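Local structure of M64R (Myxoma virus, 5CZ3) at residues C44-P55 and T85-E96. The protein probably acts as a poxvirus host-range factor of the C7 family, which lets the virus multiply in different cell types. Residues are numbered along the deposited sequence; the frame is centred on the assembly and turned at random.
Sequences CKYITFILVLEP and TSLIYKVVIYVE
Strands 45-54 and 87-95 pair antiparallel, from K45 opposite V95 to L53 opposite L87, as neighbours in one sheet of the beta-sandwich. Five hydrogen-bonded pairs alternate with four non-hydrogen-bonded ones, and ten backbone bonds join the strands. F49 N to V91 O is nearly straight, 2.8 Å at 174°. CA-H groups of non-hydrogen-bonded residues add weaker contacts to carbonyls that already accept a backbone N-H, such as K90 CA to F49 O, 3.3 Å.

The face with I47, F49, L51, L53, L87, Y89, V91, I93 and V95 is apolar and buried, except for K45 at its end, whose NZ forms a salt bridge with D123 and a hydrogen bond with T122. F49 and V91 lie side by side, and V91 CG1 is 3.6 Å from F49 CB. I93 carries CG1 between its backbone N and carbonyl carbon (chi1 61°), which brings CD1 within 3.6 Å of F49 CE1, at the edge of that ring. Further along, L87 CD1 touches both L53 CD2 and P55 CG, and L53 CD2 also meets the edge of the Y89 ring.

The other face is more exposed near its C44 end. Y94 turns an edge to the face of Y46, with the planes at 53°. Y94 CD1 stands over the centre of the Y46 ring, 3.7 Å from Y46 CZ. C44 SG, linked to a beta-mercaptoethanol probably from the crystallisation liquor, packs against E96 CG. At the other end a water bridges E54 OE2 and S86 OG; E54 OE2 also forms a salt bridge with R150.

Strand 45-54 pairs on its other edge with strand 10-15, and 87-95 with 79-82, so both strands are internal to the sheet. The apolar face meets the opposing sheet, where I47, F49 and I93 touch L39 of strand 34-40.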
ATOM      1  N   CYS A  44       5.787 -20.276   7.609  1.00 62.06           N
ATOM      2  CA  CYS A  44       6.550 -19.731   6.494  1.00 59.93           C
ATOM      3  C   CYS A  44       5.660 -19.637   5.260  1.00 58.28           C
ATOM      4  O   CYS A  44       5.102 -20.640   4.820  1.00 59.41           O
ATOM      5  CB  CYS A  44       7.769 -20.607   6.208  1.00 61.61           C
ATOM      6  SG  CYS A  44       8.969 -20.654   7.562  1.00107.38           S
ATOM      7  N   LYS A  45       5.515 -18.438   4.705  1.00 56.45           N
ATOM      8  CA  LYS A  45       4.615 -18.259   3.571  1.00 54.71           C
ATOM      9  C   LYS A  45       5.042 -17.137   2.635  1.00 50.27           C
ATOM     10  O   LYS A  45       5.902 -16.321   2.967  1.00 49.56           O
ATOM     11  CB  LYS A  45       3.191 -17.987   4.065  1.00 56.36           C
ATOM     12  CG  LYS A  45       3.038 -16.669   4.806  1.00 57.00           C
ATOM     13  CD  LYS A  45       1.631 -16.493   5.349  1.00 58.29           C
ATOM     14  CE  LYS A  45       1.250 -17.636   6.277  1.00 62.94           C
ATOM     15  NZ  LYS A  45      -0.097 -17.436   6.879  1.00 66.41           N
ATOM     16  N   TYR A  46       4.431 -17.114   1.455  1.00 47.29           N
ATOM     17  CA  TYR A  46       4.611 -16.022   0.512  1.00 44.37           C
ATOM     18  C   TYR A  46       3.439 -15.056   0.619  1.00 43.23           C
ATOM     19  O   TYR A  46       2.281 -15.469   0.569  1.00 43.67           O
ATOM     20  CB  TYR A  46       4.731 -16.549  -0.920  1.00 42.51           C
ATOM     21  CG  TYR A  46       6.052 -17.213  -1.236  1.00 43.15           C
ATOM     22  CD1 TYR A  46       7.134 -16.470  -1.691  1.00 42.30           C
ATOM     23  CD2 TYR A  46       6.217 -18.583  -1.088  1.00 45.09           C
ATOM     24  CE1 TYR A  46       8.342 -17.071  -1.987  1.00 44.09           C
ATOM     25  CE2 TYR A  46       7.422 -19.194  -1.381  1.00 46.71           C
ATOM     26  CZ  TYR A  46       8.482 -18.433  -1.830  1.00 46.27           C
ATOM     27  OH  TYR A  46       9.685 -19.034  -2.124  1.00 48.47           O
ATOM     28  N   ILE A  47       3.738 -13.772   0.772  1.00 42.39           N
ATOM     29  CA  ILE A  47       2.693 -12.760   0.847  1.00 41.92           C
ATOM     30  C   ILE A  47       2.700 -11.898  -0.410  1.00 41.06           C
ATOM     31  O   ILE A  47       3.698 -11.250  -0.727  1.00 40.52           O
ATOM     32  CB  ILE A  47       2.857 -11.868   2.088  1.00 42.90           C
ATOM     33  CG1 ILE A  47       2.834 -12.720   3.356  1.00 44.96           C
ATOM     34  CG2 ILE A  47       1.755 -10.821   2.140  1.00 42.28           C
ATOM     35  CD1 ILE A  47       3.078 -11.936   4.620  1.00 46.78           C
ATOM     36  N   THR A  48       1.581 -11.903  -1.127  1.00 41.51           N
ATOM     37  CA  THR A  48       1.467 -11.175  -2.384  1.00 40.80           C
ATOM     38  C   THR A  48       0.751  -9.842  -2.192  1.00 42.12           C
ATOM     39  O   THR A  48      -0.373  -9.797  -1.692  1.00 43.02           O
ATOM     40  CB  THR A  48       0.712 -12.001  -3.446  1.00 40.46           C
ATOM     41  OG1 THR A  48       1.349 -13.274  -3.613  1.00 41.04           O
ATOM     42  CG2 THR A  48       0.693 -11.272  -4.781  1.00 39.42           C
ATOM     43  N   PHE A  49       1.412  -8.758  -2.585  1.00 43.47           N
ATOM     44  CA  PHE A  49       0.806  -7.432  -2.554  1.00 45.30           C
ATOM     45  C   PHE A  49       0.489  -6.950  -3.963  1.00 44.59           C
ATOM     46  O   PHE A  49       1.345  -6.986  -4.844  1.00 46.11           O
ATOM     47  CB  PHE A  49       1.724  -6.413  -1.875  1.00 46.91           C
ATOM     48  CG  PHE A  49       2.034  -6.720  -0.440  1.00 49.95           C
ATOM     49  CD1 PHE A  49       3.071  -7.575  -0.107  1.00 50.72           C
ATOM     50  CD2 PHE A  49       1.305  -6.131   0.580  1.00 51.80           C
ATOM     51  CE1 PHE A  49       3.363  -7.849   1.213  1.00 52.70           C
ATOM     52  CE2 PHE A  49       1.592  -6.403   1.902  1.00 53.87           C
ATOM     53  CZ  PHE A  49       2.622  -7.262   2.219  1.00 54.35           C
ATOM     54  N   ILE A  50      -0.741  -6.494  -4.175  1.00 43.23           N
ATOM     55  CA  ILE A  50      -1.074  -5.791  -5.406  1.00 41.24           C
ATOM     56  C   ILE A  50      -1.485  -4.364  -5.073  1.00 41.00           C
ATOM     57  O   ILE A  50      -2.461  -4.136  -4.357  1.00 42.38           O
ATOM     58  CB  ILE A  50      -2.192  -6.500  -6.194  1.00 41.16           C
ATOM     59  CG1 ILE A  50      -1.645  -7.770  -6.845  1.00 39.35           C
ATOM     60  CG2 ILE A  50      -2.760  -5.576  -7.262  1.00 42.06           C
ATOM     61  CD1 ILE A  50      -2.632  -8.474  -7.741  1.00 39.21           C
ATOM     62  N   LEU A  51      -0.718  -3.404  -5.578  1.00 39.92           N
ATOM     63  CA  LEU A  51      -0.989  -1.993  -5.335  1.00 39.43           C
ATOM     64  C   LEU A  51      -1.528  -1.336  -6.593  1.00 39.08           C
ATOM     65  O   LEU A  51      -0.867  -1.329  -7.633  1.00 38.14           O
ATOM     66  CB  LEU A  51       0.273  -1.260  -4.864  1.00 38.79           C
ATOM     67  CG  LEU A  51       0.967  -1.717  -3.576  1.00 38.68           C
ATOM     68  CD1 LEU A  51       1.924  -2.873  -3.833  1.00 37.65           C
ATOM     69  CD2 LEU A  51       1.696  -0.553  -2.922  1.00 40.16           C
ATOM     70  N   VAL A  52      -2.733  -0.785  -6.500  1.00 39.88           N
ATOM     71  CA  VAL A  52      -3.325  -0.078  -7.626  1.00 40.64           C
ATOM     72  C   VAL A  52      -3.231   1.425  -7.402  1.00 42.06           C
ATOM     73  O   VAL A  52      -3.982   1.996  -6.610  1.00 43.94           O
ATOM     74  CB  VAL A  52      -4.789  -0.482  -7.844  1.00 41.91           C
ATOM     75  CG1 VAL A  52      -5.373   0.270  -9.030  1.00 42.76           C
ATOM     76  CG2 VAL A  52      -4.896  -1.990  -8.050  1.00 40.75           C
ATOM     77  N   LEU A  53      -2.297   2.059  -8.102  1.00 42.53           N
ATOM     78  CA  LEU A  53      -2.041   3.484  -7.937  1.00 45.20           C
ATOM     79  C   LEU A  53      -2.676   4.303  -9.054  1.00 48.52           C
ATOM     80  O   LEU A  53      -2.530   3.980 -10.233  1.00 48.23           O
ATOM     81  CB  LEU A  53      -0.535   3.748  -7.889  1.00 43.83           C
ATOM     82  CG  LEU A  53      -0.089   5.209  -7.804  1.00 45.93           C
ATOM     83  CD1 LEU A  53      -0.518   5.828  -6.482  1.00 47.13           C
ATOM     84  CD2 LEU A  53       1.417   5.328  -7.992  1.00 45.88           C
ATOM     85  N   GLU A  54      -3.380   5.362  -8.673  1.00 52.22           N
ATOM     86  CA  GLU A  54      -3.977   6.274  -9.641  1.00 54.72           C
ATOM     87  C   GLU A  54      -3.498   7.697  -9.385  1.00 53.80           C
ATOM     88  O   GLU A  54      -4.157   8.460  -8.678  1.00 55.89           O
ATOM     89  CB  GLU A  54      -5.502   6.206  -9.579  1.00 59.21           C
ATOM     90  CG  GLU A  54      -6.063   4.833  -9.887  1.00 60.25           C
ATOM     91  CD  GLU A  54      -7.533   4.715  -9.543  1.00 63.83           C
ATOM     92  OE1 GLU A  54      -8.264   5.715  -9.708  1.00 69.25           O
ATOM     93  OE2 GLU A  54      -7.955   3.625  -9.104  1.00 61.37           O
ATOM     94  N   PRO A  55      -2.338   8.052  -9.957  1.00 50.54           N
ATOM     95  CA  PRO A  55      -1.714   9.367  -9.775  1.00 51.33           C
ATOM     96  C   PRO A  55      -2.612  10.513 -10.221  1.00 54.66           C
ATOM     97  O   PRO A  55      -3.360  10.374 -11.188  1.00 54.71           O
ATOM     98  CB  PRO A  55      -0.465   9.288 -10.659  1.00 49.95           C
ATOM     99  CG  PRO A  55      -0.176   7.837 -10.781  1.00 46.98           C
ATOM    100  CD  PRO A  55      -1.515   7.169 -10.802  1.00 47.08           C
ATOM    101  N   THR A  85      -5.187   5.130 -16.681  1.00 73.61           N
ATOM    102  CA  THR A  85      -5.189   5.996 -15.509  1.00 72.44           C
ATOM    103  C   THR A  85      -4.467   5.376 -14.318  1.00 67.86           C
ATOM    104  O   THR A  85      -4.010   6.085 -13.422  1.00 68.03           O
ATOM    105  CB  THR A  85      -6.628   6.341 -15.085  1.00 75.83           C
ATOM    106  OG1 THR A  85      -7.417   5.145 -15.061  1.00 77.57           O
ATOM    107  CG2 THR A  85      -7.246   7.323 -16.064  1.00 80.25           C
ATOM    108  N   SER A  86      -4.363   4.050 -14.316  1.00 64.17           N
ATOM    109  CA  SER A  86      -3.832   3.326 -13.167  1.00 59.03           C
ATOM    110  C   SER A  86      -2.452   2.729 -13.407  1.00 55.93           C
ATOM    111  O   SER A  86      -2.145   2.251 -14.499  1.00 57.91           O
ATOM    112  CB  SER A  86      -4.797   2.211 -12.757  1.00 58.79           C
ATOM    113  OG  SER A  86      -6.051   2.742 -12.371  1.00 60.84           O
ATOM    114  N   LEU A  87      -1.626   2.767 -12.367  1.00 51.47           N
ATOM    115  CA  LEU A  87      -0.359   2.049 -12.342  1.00 48.26           C
ATOM    116  C   LEU A  87      -0.511   0.854 -11.409  1.00 46.29           C
ATOM    117  O   LEU A  87      -0.952   1.003 -10.269  1.00 44.98           O
ATOM    118  CB  LEU A  87       0.783   2.957 -11.878  1.00 45.88           C
ATOM    119  CG  LEU A  87       1.029   4.247 -12.666  1.00 47.23           C
ATOM    120  CD1 LEU A  87       2.035   5.132 -11.948  1.00 45.88           C
ATOM    121  CD2 LEU A  87       1.503   3.929 -14.075  1.00 47.99           C
ATOM    122  N   ILE A  88      -0.154  -0.331 -11.890  1.00 46.50           N
ATOM    123  CA  ILE A  88      -0.385  -1.551 -11.126  1.00 45.46           C
ATOM    124  C   ILE A  88       0.917  -2.227 -10.707  1.00 45.53           C
ATOM    125  O   ILE A  88       1.627  -2.798 -11.533  1.00 47.05           O
ATOM    126  CB  ILE A  88      -1.242  -2.548 -11.927  1.00 46.26           C
ATOM    127  CG1 ILE A  88      -2.583  -1.908 -12.290  1.00 47.06           C
ATOM    128  CG2 ILE A  88      -1.458  -3.823 -11.131  1.00 45.63           C
ATOM    129  CD1 ILE A  88      -3.391  -2.700 -13.289  1.00 49.63           C
ATOM    130  N   TYR A  89       1.220  -2.152  -9.415  1.00 44.30           N
ATOM    131  CA  TYR A  89       2.404  -2.797  -8.860  1.00 43.27           C
ATOM    132  C   TYR A  89       2.060  -4.158  -8.262  1.00 40.92           C
ATOM    133  O   TYR A  89       0.958  -4.363  -7.749  1.00 40.14           O
ATOM    134  CB  TYR A  89       3.050  -1.917  -7.786  1.00 44.50           C
ATOM    135  CG  TYR A  89       3.613  -0.602  -8.278  1.00 47.57           C
ATOM    136  CD1 TYR A  89       2.806   0.522  -8.400  1.00 49.02           C
ATOM    137  CD2 TYR A  89       4.959  -0.477  -8.596  1.00 48.95           C
ATOM    138  CE1 TYR A  89       3.322   1.729  -8.837  1.00 50.43           C
ATOM    139  CE2 TYR A  89       5.484   0.725  -9.033  1.00 50.36           C
ATOM    140  CZ  TYR A  89       4.660   1.823  -9.152  1.00 51.45           C
ATOM    141  OH  TYR A  89       5.181   3.020  -9.588  1.00 54.72           O
ATOM    142  N   LYS A  90       3.009  -5.083  -8.325  1.00 40.69           N
ATOM    143  CA  LYS A  90       2.851  -6.384  -7.687  1.00 41.20           C
ATOM    144  C   LYS A  90       4.168  -6.827  -7.067  1.00 43.64           C
ATOM    145  O   LYS A  90       5.188  -6.910  -7.750  1.00 42.76           O
ATOM    146  CB  LYS A  90       2.361  -7.433  -8.688  1.00 40.93           C
ATOM    147  CG  LYS A  90       2.215  -8.829  -8.090  1.00 40.37           C
ATOM    148  CD  LYS A  90       1.616  -9.812  -9.086  1.00 41.06           C
ATOM    149  CE  LYS A  90       1.487 -11.205  -8.480  1.00 41.34           C
ATOM    150  NZ  LYS A  90       0.838 -12.168  -9.415  1.00 43.31           N
ATOM    151  N   VAL A  91       4.148  -7.104  -5.768  1.00 47.26           N
ATOM    152  CA  VAL A  91       5.345  -7.573  -5.088  1.00 51.65           C
ATOM    153  C   VAL A  91       5.026  -8.801  -4.238  1.00 55.07           C
ATOM    154  O   VAL A  91       3.962  -8.896  -3.627  1.00 55.63           O
ATOM    155  CB  VAL A  91       5.983  -6.454  -4.216  1.00 45.77           C
ATOM    156  CG1 VAL A  91       5.040  -6.007  -3.115  1.00 45.35           C
ATOM    157  CG2 VAL A  91       7.309  -6.913  -3.632  1.00 46.69           C
ATOM    158  N   VAL A  92       5.948  -9.756  -4.234  1.00 24.40           N
ATOM    159  CA  VAL A  92       5.804 -10.962  -3.435  1.00 27.41           C
ATOM    160  C   VAL A  92       6.993 -11.099  -2.494  1.00 29.24           C
ATOM    161  O   VAL A  92       8.144 -11.099  -2.931  1.00 38.57           O
ATOM    162  CB  VAL A  92       5.690 -12.220  -4.317  1.00 27.97           C
ATOM    163  CG1 VAL A  92       5.702 -13.476  -3.461  1.00 28.25           C
ATOM    164  CG2 VAL A  92       4.427 -12.157  -5.172  1.00 27.94           C
ATOM    165  N   ILE A  93       6.711 -11.197  -1.201  1.00 57.27           N
ATOM    166  CA  ILE A  93       7.761 -11.372  -0.208  1.00 53.83           C
ATOM    167  C   ILE A  93       7.664 -12.747   0.429  1.00 53.76           C
ATOM    168  O   ILE A  93       6.598 -13.362   0.449  1.00 52.57           O
ATOM    169  CB  ILE A  93       7.690 -10.301   0.894  1.00 51.51           C
ATOM    170  CG1 ILE A  93       6.354 -10.385   1.633  1.00 49.39           C
ATOM    171  CG2 ILE A  93       7.888  -8.916   0.302  1.00 50.19           C
ATOM    172  CD1 ILE A  93       6.237  -9.428   2.798  1.00 48.56           C
ATOM    173  N   TYR A  94       8.788 -13.230   0.945  1.00 54.41           N
ATOM    174  CA  TYR A  94       8.810 -14.490   1.666  1.00 55.56           C
ATOM    175  C   TYR A  94       9.166 -14.250   3.126  1.00 57.09           C
ATOM    176  O   TYR A  94      10.225 -13.701   3.429  1.00 58.35           O
ATOM    177  CB  TYR A  94       9.802 -15.462   1.030  1.00 56.68           C
ATOM    178  CG  TYR A  94       9.986 -16.729   1.829  1.00 57.64           C
ATOM    179  CD1 TYR A  94       9.069 -17.769   1.738  1.00 56.43           C
ATOM    180  CD2 TYR A  94      11.071 -16.884   2.680  1.00 60.49           C
ATOM    181  CE1 TYR A  94       9.232 -18.928   2.472  1.00 55.17           C
ATOM    182  CE2 TYR A  94      11.241 -18.036   3.414  1.00 58.07           C
ATOM    183  CZ  TYR A  94      10.320 -19.056   3.308  1.00 62.61           C
ATOM    184  OH  TYR A  94      10.485 -20.209   4.038  1.00 67.37           O
ATOM    185  N   VAL A  95       8.281 -14.664   4.026  1.00 57.43           N
ATOM    186  CA  VAL A  95       8.503 -14.461   5.452  1.00 59.56           C
ATOM    187  C   VAL A  95       8.475 -15.777   6.221  1.00 63.48           C
ATOM    188  O   VAL A  95       7.759 -16.710   5.856  1.00 62.88           O
ATOM    189  CB  VAL A  95       7.457 -13.503   6.055  1.00 57.38           C
ATOM    190  CG1 VAL A  95       7.674 -12.088   5.536  1.00 55.37           C
ATOM    191  CG2 VAL A  95       6.047 -13.985   5.743  1.00 55.89           C
ATOM    192  N   GLU A  96       9.268 -15.842   7.285  1.00 67.82           N
ATOM    193  CA  GLU A  96       9.333 -17.026   8.132  1.00 72.65           C
ATOM    194  C   GLU A  96       8.807 -16.702   9.523  1.00 73.59           C
ATOM    195  O   GLU A  96       8.431 -17.593  10.284  1.00 75.93           O
ATOM    196  CB  GLU A  96      10.767 -17.554   8.211  1.00 77.50           C
ATOM    197  CG  GLU A  96      11.279 -18.126   6.899  1.00 78.24           C
ATOM    198  CD  GLU A  96      12.692 -18.667   6.998  1.00 82.34           C
ATOM    199  OE1 GLU A  96      13.502 -18.096   7.757  1.00 83.76           O
ATOM    200  OE2 GLU A  96      12.987 -19.671   6.318  1.00 84.48           O
TER
HETATM  201  O   HOH W   1      -8.564   1.351 -11.196  1.00 54.66           O